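PDB 3SS6: acetyl-CoA acetyltransferase from Bacillus anthracis, which probably catalyses the thiolase reaction, joining two acetyl-CoA molecules into acetoacetyl-CoA and CoA, or running the reverse thiolysis. Local coordinates for residues Glu53-His58 / Ala102-Leu107; Ala97-Ala102 / Ile385-Phe390; Ser281-Asp286 / Pro294-Arg299; Val361-Glu366 / Gly375-Cys380. One frame throughout, in Å; residues are numbered along the deposited sequence.

Interaction 1 (Glu53-His58 / Ala102-Leu107); sequences EVILGH and AMQIQL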
loop_
_atom_site.group_PDB
_atom_site.type_symbol
_atom_site.label_atom_id
_atom_site.label_comp_id
_atom_site.label_asym_id
_atom_site.label_seq_id
_atom_site.Cartn_x
_atom_site.Cartn_y
_atom_site.Cartn_z
ATOM N N GLU A 53 35.937 -3.699 -13.395
ATOM C CA GLU A 53 34.813 -3.975 -12.511
ATOM C C GLU A 53 34.440 -2.697 -11.771
ATOM O O GLU A 53 35.310 -1.893 -11.452
ATOM C CB GLU A 53 35.238 -5.017 -11.473
ATOM C CG GLU A 53 34.128 -5.597 -10.623
ATOM C CD GLU A 53 33.591 -6.884 -11.207
ATOM O OE1 GLU A 53 34.165 -7.960 -10.932
ATOM O OE2 GLU A 53 32.595 -6.807 -11.945
ATOM N N VAL A 54 33.148 -2.522 -11.514
ATOM C CA VAL A 54 32.658 -1.496 -10.591
ATOM C C VAL A 54 32.075 -2.242 -9.401
ATOM O O VAL A 54 31.255 -3.130 -9.580
ATOM C CB VAL A 54 31.551 -0.638 -11.231
ATOM C CG1 VAL A 54 30.904 0.288 -10.199
ATOM C CG2 VAL A 54 32.135 0.172 -12.412
ATOM N N ILE A 55 32.519 -1.913 -8.192
ATOM C CA ILE A 55 31.987 -2.575 -6.999
ATOM C C ILE A 55 31.442 -1.513 -6.062
ATOM O O ILE A 55 32.172 -0.601 -5.669
ATOM C CB ILE A 55 33.085 -3.372 -6.262
ATOM C CG1 ILE A 55 33.823 -4.272 -7.247
ATOM C CG2 ILE A 55 32.466 -4.211 -5.119
ATOM C CD1 ILE A 55 34.926 -5.101 -6.590
ATOM N N LEU A 56 30.155 -1.594 -5.734
ATOM C CA LEU A 56 29.536 -0.602 -4.855
ATOM C C LEU A 56 28.942 -1.222 -3.601
ATOM O O LEU A 56 28.240 -2.246 -3.670
ATOM C CB LEU A 56 28.408 0.150 -5.579
ATOM C CG LEU A 56 28.798 1.060 -6.745
ATOM C CD1 LEU A 56 27.550 1.754 -7.270
ATOM C CD2 LEU A 56 29.820 2.078 -6.267
ATOM N N GLY A 57 29.117 -0.540 -2.478
ATOM C CA GLY A 57 28.498 -0.947 -1.233
ATOM C C GLY A 57 27.154 -0.226 -1.226
ATOM O O GLY A 57 27.091 0.954 -1.552
ATOM N N HIS A 58 26.076 -0.935 -0.913
ATOM C CA HIS A 58 24.745 -0.330 -0.896
ATOM C C HIS A 58 23.834 -1.025 0.122
ATOM O O HIS A 58 23.536 -2.199 -0.035
ATOM C CB HIS A 58 24.166 -0.419 -2.306
ATOM C CG HIS A 58 22.925 0.386 -2.516
ATOM N ND1 HIS A 58 22.109 0.213 -3.611
ATOM C CD2 HIS A 58 22.362 1.371 -1.779
ATOM C CE1 HIS A 58 21.095 1.055 -3.539
ATOM N NE2 HIS A 58 21.224 1.768 -2.436
ATOM N N ALA A 102 40.387 -4.263 -3.817
ATOM C CA ALA A 102 41.795 -4.526 -3.539
ATOM C C ALA A 102 42.112 -6.014 -3.698
ATOM O O ALA A 102 43.155 -6.381 -4.259
ATOM C CB ALA A 102 42.166 -4.035 -2.144
ATOM N N MET A 103 41.213 -6.875 -3.228
ATOM C CA MET A 103 41.431 -8.312 -3.370
ATOM C C MET A 103 41.554 -8.708 -4.833
ATOM O O MET A 103 42.457 -9.456 -5.195
ATOM C CB MET A 103 40.312 -9.127 -2.707
ATOM C CG MET A 103 40.251 -8.954 -1.197
ATOM S SD MET A 103 39.276 -10.241 -0.360
ATOM C CE MET A 103 37.622 -9.893 -0.961
ATOM N N GLN A 104 40.640 -8.223 -5.669
ATOM C CA GLN A 104 40.699 -8.545 -7.092
ATOM C C GLN A 104 42.019 -8.080 -7.698
ATOM O O GLN A 104 42.622 -8.780 -8.504
ATOM C CB GLN A 104 39.538 -7.906 -7.855
ATOM C CG GLN A 104 38.188 -8.523 -7.530
ATOM C CD GLN A 104 37.105 -8.122 -8.520
ATOM O OE1 GLN A 104 37.309 -7.246 -9.364
ATOM N NE2 GLN A 104 35.952 -8.759 -8.414
ATOM N N ILE A 105 42.467 -6.891 -7.312
ATOM C CA ILE A 105 43.710 -6.355 -7.868
ATOM C C ILE A 105 44.921 -7.121 -7.354
ATOM O O ILE A 105 45.824 -7.454 -8.123
ATOM C CB ILE A 105 43.836 -4.851 -7.581
ATOM C CG1 ILE A 105 42.715 -4.103 -8.320
ATOM C CG2 ILE A 105 45.243 -4.337 -7.965
ATOM C CD1 ILE A 105 42.500 -2.664 -7.843
ATOM N N GLN A 106 44.944 -7.416 -6.057
ATOM C CA GLN A 106 46.070 -8.166 -5.508
ATOM C C GLN A 106 46.245 -9.504 -6.225
ATOM O O GLN A 106 47.374 -9.947 -6.481
ATOM C CB GLN A 106 45.870 -8.418 -4.017
ATOM C CG GLN A 106 45.865 -7.173 -3.137
ATOM C CD GLN A 106 45.448 -7.514 -1.708
ATOM O OE1 GLN A 106 44.325 -7.208 -1.270
ATOM N NE2 GLN A 106 46.343 -8.186 -0.987
ATOM N N LEU A 107 45.126 -10.147 -6.538
ATOM C CA LEU A 107 45.138 -11.464 -7.168
ATOM C C LEU A 107 45.340 -11.438 -8.679
ATOM O O LEU A 107 45.578 -12.481 -9.292
ATOM C CB LEU A 107 43.834 -12.196 -6.845
ATOM C CG LEU A 107 43.755 -12.708 -5.407
ATOM C CD1 LEU A 107 42.345 -13.211 -5.124
ATOM C CD2 LEU A 107 44.770 -13.829 -5.205
#

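Interaction 2 (Ala97-Ala102 / Ile385-Phe390); sequences AIMSAA and IGVALF. With K (potassium ion), chain F.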
loop_
_atom_site.group_PDB
_atom_site.type_symbol
_atom_site.label_atom_id
_atom_site.label_comp_id
_atom_site.label_asym_id
_atom_site.label_seq_id
_atom_site.Cartn_x
_atom_site.Cartn_y
_atom_site.Cartn_z
ATOM N N ALA A 97 33.515 -2.621 -0.246
ATOM C CA ALA A 97 33.645 -2.528 -1.704
ATOM C C ALA A 97 35.089 -2.222 -2.087
ATOM O O ALA A 97 35.631 -2.800 -3.026
ATOM C CB ALA A 97 32.690 -1.462 -2.285
ATOM N N ILE A 98 35.707 -1.308 -1.353
ATOM C CA ILE A 98 37.103 -0.971 -1.608
ATOM C C ILE A 98 38.008 -2.164 -1.308
ATOM O O ILE A 98 38.958 -2.424 -2.043
ATOM C CB ILE A 98 37.525 0.247 -0.774
ATOM C CG1 ILE A 98 36.769 1.483 -1.277
ATOM C CG2 ILE A 98 39.050 0.438 -0.827
ATOM C CD1 ILE A 98 36.783 2.654 -0.295
ATOM N N MET A 99 37.725 -2.884 -0.223
ATOM C CA MET A 99 38.514 -4.062 0.135
ATOM C C MET A 99 38.395 -5.174 -0.909
ATOM O O MET A 99 39.390 -5.815 -1.261
ATOM C CB MET A 99 38.114 -4.578 1.524
ATOM C CG MET A 99 38.462 -3.571 2.614
ATOM S SD MET A 99 37.410 -3.723 4.071
ATOM C CE MET A 99 37.656 -5.451 4.492
ATOM N N SER A 100 37.180 -5.377 -1.404
ATOM C CA SER A 100 36.932 -6.386 -2.417
ATOM C C SER A 100 37.631 -6.015 -3.728
ATOM O O SER A 100 38.167 -6.890 -4.423
ATOM C CB SER A 100 35.431 -6.577 -2.617
ATOM O OG SER A 100 34.860 -7.220 -1.484
ATOM N N ALA A 101 37.650 -4.724 -4.048
ATOM C CA ALA A 101 38.401 -4.251 -5.211
ATOM C C ALA A 101 39.886 -4.547 -5.017
ATOM O O ALA A 101 40.578 -5.030 -5.937
ATOM C CB ALA A 101 38.187 -2.745 -5.415
ATOM N N ALA A 102 40.387 -4.263 -3.817
ATOM C CA ALA A 102 41.795 -4.526 -3.539
ATOM C C ALA A 102 42.112 -6.014 -3.698
ATOM O O ALA A 102 43.155 -6.381 -4.259
ATOM C CB ALA A 102 42.166 -4.035 -2.144
ATOM N N ILE A 385 29.677 -5.641 13.571
ATOM C CA ILE A 385 30.935 -5.795 12.848
ATOM C C ILE A 385 31.749 -4.514 12.900
ATOM O O ILE A 385 31.196 -3.415 12.944
ATOM C CB ILE A 385 30.687 -6.249 11.393
ATOM C CG1 ILE A 385 29.779 -7.482 11.384
ATOM C CG2 ILE A 385 32.001 -6.559 10.671
ATOM C CD1 ILE A 385 29.365 -7.941 9.984
ATOM N N GLY A 386 33.065 -4.661 12.954
ATOM C CA GLY A 386 33.956 -3.526 12.784
ATOM C C GLY A 386 34.826 -3.786 11.571
ATOM O O GLY A 386 35.220 -4.921 11.329
ATOM N N VAL A 387 35.126 -2.743 10.810
ATOM C CA VAL A 387 35.991 -2.882 9.646
ATOM C C VAL A 387 37.007 -1.753 9.683
ATOM O O VAL A 387 36.672 -0.644 10.080
ATOM C CB VAL A 387 35.176 -2.820 8.342
ATOM C CG1 VAL A 387 36.076 -3.045 7.132
ATOM C CG2 VAL A 387 34.059 -3.863 8.381
ATOM N N ALA A 388 38.254 -2.049 9.315
ATOM C CA ALA A 388 39.297 -1.024 9.283
ATOM C C ALA A 388 40.151 -1.132 8.026
ATOM O O ALA A 388 40.438 -2.234 7.538
ATOM C CB ALA A 388 40.174 -1.102 10.535
ATOM N N LEU A 389 40.558 0.027 7.517
ATOM C CA LEU A 389 41.340 0.124 6.298
ATOM C C LEU A 389 42.586 0.951 6.596
ATOM O O LEU A 389 42.501 2.009 7.221
ATOM C CB LEU A 389 40.496 0.802 5.207
ATOM C CG LEU A 389 41.155 0.952 3.837
ATOM C CD1 LEU A 389 41.497 -0.408 3.247
ATOM C CD2 LEU A 389 40.224 1.727 2.907
ATOM N N PHE A 390 43.743 0.456 6.166
ATOM C CA PHE A 390 45.029 1.072 6.500
ATOM C C PHE A 390 45.676 1.552 5.214
ATOM O O PHE A 390 45.873 0.765 4.290
ATOM C CB PHE A 390 45.922 0.057 7.218
ATOM C CG PHE A 390 45.340 -0.422 8.512
ATOM C CD1 PHE A 390 45.767 0.109 9.719
ATOM C CD2 PHE A 390 44.320 -1.367 8.513
ATOM C CE1 PHE A 390 45.202 -0.320 10.921
ATOM C CE2 PHE A 390 43.744 -1.797 9.704
ATOM C CZ PHE A 390 44.190 -1.282 10.909
HETATM K K K F . 34.070 -9.764 -2.740
#

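Interaction 3 (Ser281-Asp286 / Pro294-Arg299); sequences SVAGVD and PAPAIR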
loop_
_atom_site.group_PDB
_atom_site.type_symbol
_atom_site.label_atom_id
_atom_site.label_comp_id
_atom_site.label_asym_id
_atom_site.label_seq_id
_atom_site.Cartn_x
_atom_site.Cartn_y
_atom_site.Cartn_z
ATOM N N SER A 281 41.001 -5.042 7.780
ATOM C CA SER A 281 40.613 -6.051 8.752
ATOM C C SER A 281 39.127 -5.974 9.094
ATOM O O SER A 281 38.498 -4.922 8.963
ATOM C CB SER A 281 41.444 -5.888 10.020
ATOM O OG SER A 281 41.300 -4.571 10.513
ATOM N N VAL A 282 38.585 -7.105 9.537
ATOM C CA VAL A 282 37.166 -7.224 9.878
ATOM C C VAL A 282 37.045 -8.001 11.187
ATOM O O VAL A 282 37.674 -9.050 11.352
ATOM C CB VAL A 282 36.398 -7.992 8.772
ATOM C CG1 VAL A 282 34.943 -8.194 9.163
ATOM C CG2 VAL A 282 36.494 -7.253 7.440
ATOM N N ALA A 283 36.240 -7.498 12.119
ATOM C CA ALA A 283 36.063 -8.186 13.402
ATOM C C ALA A 283 34.588 -8.246 13.789
ATOM O O ALA A 283 33.854 -7.278 13.608
ATOM C CB ALA A 283 36.877 -7.480 14.497
ATOM N N GLY A 284 34.150 -9.392 14.293
ATOM C CA GLY A 284 32.774 -9.528 14.744
ATOM C C GLY A 284 32.606 -9.368 16.245
ATOM O O GLY A 284 33.378 -9.920 17.033
ATOM N N VAL A 285 31.567 -8.633 16.638
ATOM C CA VAL A 285 31.270 -8.394 18.051
ATOM C C VAL A 285 29.793 -8.604 18.348
ATOM O O VAL A 285 29.012 -8.921 17.447
ATOM C CB VAL A 285 31.642 -6.948 18.461
ATOM C CG1 VAL A 285 33.139 -6.723 18.325
ATOM C CG2 VAL A 285 30.861 -5.930 17.624
ATOM N N ASP A 286 29.419 -8.425 19.615
ATOM C CA ASP A 286 28.020 -8.510 20.056
ATOM C C ASP A 286 27.165 -7.443 19.361
ATOM O O ASP A 286 27.429 -6.250 19.494
ATOM C CB ASP A 286 27.955 -8.307 21.575
ATOM C CG ASP A 286 26.544 -8.437 22.140
ATOM O OD1 ASP A 286 25.572 -8.549 21.360
ATOM O OD2 ASP A 286 26.409 -8.421 23.384
ATOM N N PRO A 294 34.952 -1.022 15.790
ATOM C CA PRO A 294 36.264 -0.539 15.342
ATOM C C PRO A 294 37.425 -0.909 16.274
ATOM O O PRO A 294 38.546 -1.006 15.794
ATOM C CB PRO A 294 36.078 0.981 15.280
ATOM C CG PRO A 294 34.587 1.145 14.988
ATOM C CD PRO A 294 33.929 0.044 15.773
ATOM N N ALA A 295 37.177 -1.114 17.566
ATOM C CA ALA A 295 38.288 -1.419 18.475
ATOM C C ALA A 295 39.014 -2.721 18.095
ATOM O O ALA A 295 40.212 -2.706 17.792
ATOM C CB ALA A 295 37.822 -1.435 19.940
ATOM N N PRO A 296 38.295 -3.857 18.098
ATOM C CA PRO A 296 38.983 -5.084 17.681
ATOM C C PRO A 296 39.420 -5.068 16.210
ATOM O O PRO A 296 40.422 -5.706 15.890
ATOM C CB PRO A 296 37.936 -6.183 17.924
ATOM C CG PRO A 296 36.627 -5.469 17.943
ATOM C CD PRO A 296 36.913 -4.121 18.541
ATOM N N ALA A 297 38.686 -4.376 15.339
ATOM C CA ALA A 297 39.075 -4.313 13.929
ATOM C C ALA A 297 40.398 -3.579 13.777
ATOM O O ALA A 297 41.294 -4.028 13.063
ATOM C CB ALA A 297 37.990 -3.638 13.091
ATOM N N ILE A 298 40.526 -2.458 14.476
ATOM C CA ILE A 298 41.769 -1.691 14.420
ATOM C C ILE A 298 42.924 -2.471 15.049
ATOM O O ILE A 298 44.008 -2.553 14.470
ATOM C CB ILE A 298 41.604 -0.292 15.041
ATOM C CG1 ILE A 298 40.718 0.570 14.129
ATOM C CG2 ILE A 298 42.972 0.377 15.268
ATOM C CD1 ILE A 298 40.313 1.905 14.736
ATOM N N ARG A 299 42.696 -3.068 16.215
ATOM C CA ARG A 299 43.758 -3.833 16.868
ATOM C C ARG A 299 44.233 -4.970 15.975
ATOM O O ARG A 299 45.435 -5.171 15.810
ATOM C CB ARG A 299 43.306 -4.353 18.235
ATOM C CG ARG A 299 43.089 -3.239 19.251
ATOM C CD ARG A 299 42.759 -3.769 20.639
ATOM N NE ARG A 299 42.977 -2.743 21.658
ATOM C CZ ARG A 299 42.079 -2.381 22.573
ATOM N NH1 ARG A 299 40.889 -2.963 22.613
ATOM N NH2 ARG A 299 42.379 -1.439 23.455
#

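Interaction 4 (Val361-Glu366 / Gly375-Cys380); sequences VSLIHE and GIASLC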
loop_
_atom_site.group_PDB
_atom_site.type_symbol
_atom_site.label_atom_id
_atom_site.label_comp_id
_atom_site.label_asym_id
_atom_site.label_seq_id
_atom_site.Cartn_x
_atom_site.Cartn_y
_atom_site.Cartn_z
ATOM N N VAL A 361 37.747 8.512 1.203
ATOM C CA VAL A 361 37.981 9.676 0.336
ATOM C C VAL A 361 38.494 10.860 1.155
ATOM O O VAL A 361 39.507 11.485 0.817
ATOM C CB VAL A 361 36.691 10.089 -0.408
ATOM C CG1 VAL A 361 36.846 11.469 -1.070
ATOM C CG2 VAL A 361 36.304 9.053 -1.437
ATOM N N SER A 362 37.786 11.183 2.232
ATOM C CA SER A 362 38.156 12.331 3.057
ATOM C C SER A 362 39.535 12.184 3.706
ATOM O O SER A 362 40.338 13.135 3.744
ATOM C CB SER A 362 37.076 12.570 4.109
ATOM O OG SER A 362 35.832 12.837 3.462
ATOM N N LEU A 363 39.812 10.991 4.214
ATOM C CA LEU A 363 41.108 10.710 4.811
ATOM C C LEU A 363 42.243 10.919 3.818
ATOM O O LEU A 363 43.253 11.544 4.137
ATOM C CB LEU A 363 41.140 9.275 5.334
ATOM C CG LEU A 363 42.435 8.804 5.992
ATOM C CD1 LEU A 363 42.797 9.650 7.212
ATOM C CD2 LEU A 363 42.232 7.339 6.395
ATOM N N ILE A 364 42.084 10.384 2.613
ATOM C CA ILE A 364 43.141 10.487 1.612
ATOM C C ILE A 364 43.496 11.939 1.329
ATOM O O ILE A 364 44.670 12.316 1.316
ATOM C CB ILE A 364 42.740 9.793 0.304
ATOM C CG1 ILE A 364 42.727 8.276 0.496
ATOM C CG2 ILE A 364 43.699 10.181 -0.811
ATOM C CD1 ILE A 364 41.983 7.518 -0.596
ATOM N N HIS A 365 42.472 12.763 1.140
ATOM C CA HIS A 365 42.696 14.160 0.813
ATOM C C HIS A 365 43.271 14.957 1.974
ATOM O O HIS A 365 44.084 15.854 1.755
ATOM C CB HIS A 365 41.409 14.792 0.275
ATOM C CG HIS A 365 41.070 14.336 -1.109
ATOM N ND1 HIS A 365 41.643 14.890 -2.232
ATOM C CD2 HIS A 365 40.249 13.354 -1.551
ATOM C CE1 HIS A 365 41.177 14.279 -3.309
ATOM N NE2 HIS A 365 40.331 13.341 -2.922
ATOM N N GLU A 366 42.859 14.632 3.199
ATOM C CA GLU A 366 43.363 15.374 4.358
ATOM C C GLU A 366 44.806 14.986 4.691
ATOM O O GLU A 366 45.608 15.839 5.056
ATOM C CB GLU A 366 42.423 15.217 5.570
ATOM C CG GLU A 366 42.828 16.011 6.839
ATOM C CD GLU A 366 42.781 17.540 6.678
ATOM O OE1 GLU A 366 42.294 18.046 5.648
ATOM O OE2 GLU A 366 43.237 18.239 7.607
ATOM N N GLY A 375 47.301 6.590 7.490
ATOM C CA GLY A 375 45.895 6.797 7.807
ATOM C C GLY A 375 45.181 5.509 8.172
ATOM O O GLY A 375 45.484 4.445 7.638
ATOM N N ILE A 376 44.238 5.613 9.103
ATOM C CA ILE A 376 43.340 4.504 9.413
ATOM C C ILE A 376 41.918 4.998 9.255
ATOM O O ILE A 376 41.559 6.034 9.818
ATOM C CB ILE A 376 43.516 4.028 10.864
ATOM C CG1 ILE A 376 44.949 3.549 11.100
ATOM C CG2 ILE A 376 42.523 2.921 11.178
ATOM C CD1 ILE A 376 45.243 3.189 12.571
ATOM N N ALA A 377 41.107 4.260 8.496
ATOM C CA ALA A 377 39.683 4.554 8.410
ATOM C C ALA A 377 38.928 3.340 8.945
ATOM O O ALA A 377 39.213 2.207 8.566
ATOM C CB ALA A 377 39.270 4.851 6.977
ATOM N N SER A 378 37.959 3.571 9.819
ATOM C CA SER A 378 37.277 2.449 10.451
ATOM C C SER A 378 35.874 2.826 10.866
ATOM O O SER A 378 35.607 3.976 11.200
ATOM C CB SER A 378 38.073 1.989 11.681
ATOM O OG SER A 378 37.483 0.853 12.296
ATOM N N LEU A 379 34.972 1.853 10.852
ATOM C CA LEU A 379 33.613 2.149 11.288
ATOM C C LEU A 379 32.878 0.940 11.816
ATOM O O LEU A 379 33.210 -0.183 11.461
ATOM C CB LEU A 379 32.825 2.849 10.172
ATOM C CG LEU A 379 32.355 2.103 8.929
ATOM C CD1 LEU A 379 31.637 3.108 8.044
ATOM C CD2 LEU A 379 33.519 1.466 8.182
ATOM N N CYS A 380 31.894 1.192 12.682
ATOM C CA CYS A 380 31.057 0.147 13.248
ATOM C C CYS A 380 29.994 -0.201 12.218
ATOM O O CYS A 380 29.766 0.543 11.262
ATOM C CB CYS A 380 30.397 0.600 14.557
ATOM S SG CYS A 380 29.214 1.994 14.354
#

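Interaction 1 (Glu53-His58 / Ala102-Leu107)
The amide of Q104 overlaps the side chain of E53, with NE2 turned to the carboxylate and OE1 lying beside the aliphatic carbons. The polar link is a hydrogen bond from Q104 NE2 to E53 OE1, 3.2 Å long and fairly straight at 159°. The acceptor lies close to the amide plane, whereas the donor meets OE1 on its anti side, 19° out of the carboxylate plane. The two side chains cross at about a right angle. E53 bends at chi2 (94°), which presents OE1 to the amide end of Q104; Q104 stays extended beyond CG and spans the gap, since the nearest CA atoms, those of E53 and Q104, are still 9.2 Å apart. Q104 OE1 is 3.7 Å from E53 CB, and I55 CD1 comes from the opposite direction to within 4.2 Å of Q104 CD. The contact fastens helix 93-107 to strand 53-57, between strands 83-88 and 112-120. S110 OG is hydrogen-bonded to Q104 OE1, consistent with NE2 being the end turned to E53. E53 OE2 is taken by T83 OG1 and by a salt bridge to R89 of the second subunit. With both carboxylate oxygens engaged and an arginine close by, E53 is probably ionised although buried, and the salt bridge links this helix-strand contact to the subunit interface.

Interaction 2 (Ala97-Ala102 / Ile385-Phe390)
M99 reaches from helix 97-102 toward V387 and L389 of strand 385-390, and its atoms meet the strand in succession. CB leaves the helix toward the strand without reaching it. CG is the first to approach, 4.4 Å from L389 CD1. SD then presses on V387, with M99 SD only 3.4 Å from V387 CG1, a tight apolar contact. A bend at chi3 (56°) keeps the terminal methyl alongside the same branch, M99 CE being 3.9 Å from V387 CG1. That valine methyl stands anti to its own backbone nitrogen (chi1 -177°), and it does all of V387's close touching. L389 divides its isopropyl end between two neighbours on the helix: CD1 faces M99, while CD2 is 4.1 Å from I98 CG2, the two side chains crossing nearly at a right angle. The segment axes approach to 10.2 Å at 54°, the setting of a helix laid aslant on a sheet. In the layered thiolase fold, helix 93-107 belongs to the central helical layer, here joining N-terminal and C-terminal halves: I98 also touches L258 and L260, and M99 touches Y280 and V282. On another side of the helix, S100 OG binds a potassium ion at 2.9 Å. Y85 OH of the same chain, with S100 OG and Y85 OH of the second subunit, completes the four protein ligands bridging the dimer interface.

Interaction 3 (Ser281-Asp286 / Pro294-Arg299)
S281 OG donates a hydrogen bond to A297 O at 2.6 Å, the one polar link between the strand and the helix. The donor stands above the carbonyl plane, 41° out of it, with a C=O...OG angle of 130°, and is therefore not aimed along a lone pair. Setting OG between backbone nitrogen and carbonyl carbon is what turns the hydroxyl to the helix. Two residues on, A283 CB packs 3.8 Å from P296 CB and 3.7 Å from A297 N. V285 continues the row: its CG1 meets P296 CG at 3.7 Å, the side chains crossing at about a right angle. Small residues permit this closeness, with A283 CA and A297 CA only 4.9 Å apart and the segment axes 6.8 Å apart at 140°. Farther out, backbone bonds from S281 to A388 and from A283 to G386 hold the strand in the sheet, and I298 on the helix rests on A388 and on L332 of helix 322-332. Helix 294-305 thus packs across strand 275-284, the strand that precedes it, and that strand's neighbours in the sheet, and leads on to strand 314-317, which runs parallel to strand 275-284 elsewhere in the same sheet: a beta-alpha-beta crossover of the C-terminal thiolase half.

Interaction 4 (Val361-Glu366 / Gly375-Cys380)
L363 lays its CD2 methyl against the backbone of strand 375-380, and this branch makes all the close contacts. CD2 lies 3.7 Å from I376 C, 3.9 Å from G375 C and 3.9 Å from A377 CB, so it meets peptide groups and one methyl, not a row of interlocking side chains. The geometry follows from L363's torsions: CG lies anti to the backbone nitrogen (chi1 180°), and chi2 near 60° directs CD2 to the strand. G375, lacking a side chain, lets the methyl settle against the main chain, while A377 turns its CB toward the helix and flanks the methyl. I376 between them points away and packs on L302 of helix 294-305, on the other face of the sheet. The CA atoms of L363 and G375 are 6.9 Å apart, and the segment axes approach to 8.9 Å at 163°, nearly antiparallel. L363 also touches L314, E316 and I391, neighbours on strands 314-317 and 385-393, so one leucine spans three strands. Helix 352-370 is the last helix of the connection from strand 314-317 to the adjacent parallel strand 374-381, and with helix 294-305 on the opposite face it makes the alpha-beta-alpha layering characteristic of a thiolase half.

How the interactions relate
Interactions 1 and 2 share A102 and helix 93-107, with centres 10 Å apart: the helix meets strand 53-57 in one and strand 385-393 in the other, and I55 CD1 lies 3.7 Å from A101 N. Strand 385-393 then joins the rest, G386 N bonding to A283 O of interaction 3 at 2.8 Å and L389 N to A377 O of interaction 4 at 2.8 Å. Interactions 3 and 4 touch through P294 CB and S378 OG, 3.3 Å apart. Helix 93-107 starts just after C91, found here as S-hydroxycysteine and probably the nucleophile, as in other thiolases; the potassium bound in interaction 2 is about 6 Å from Q104's side chain.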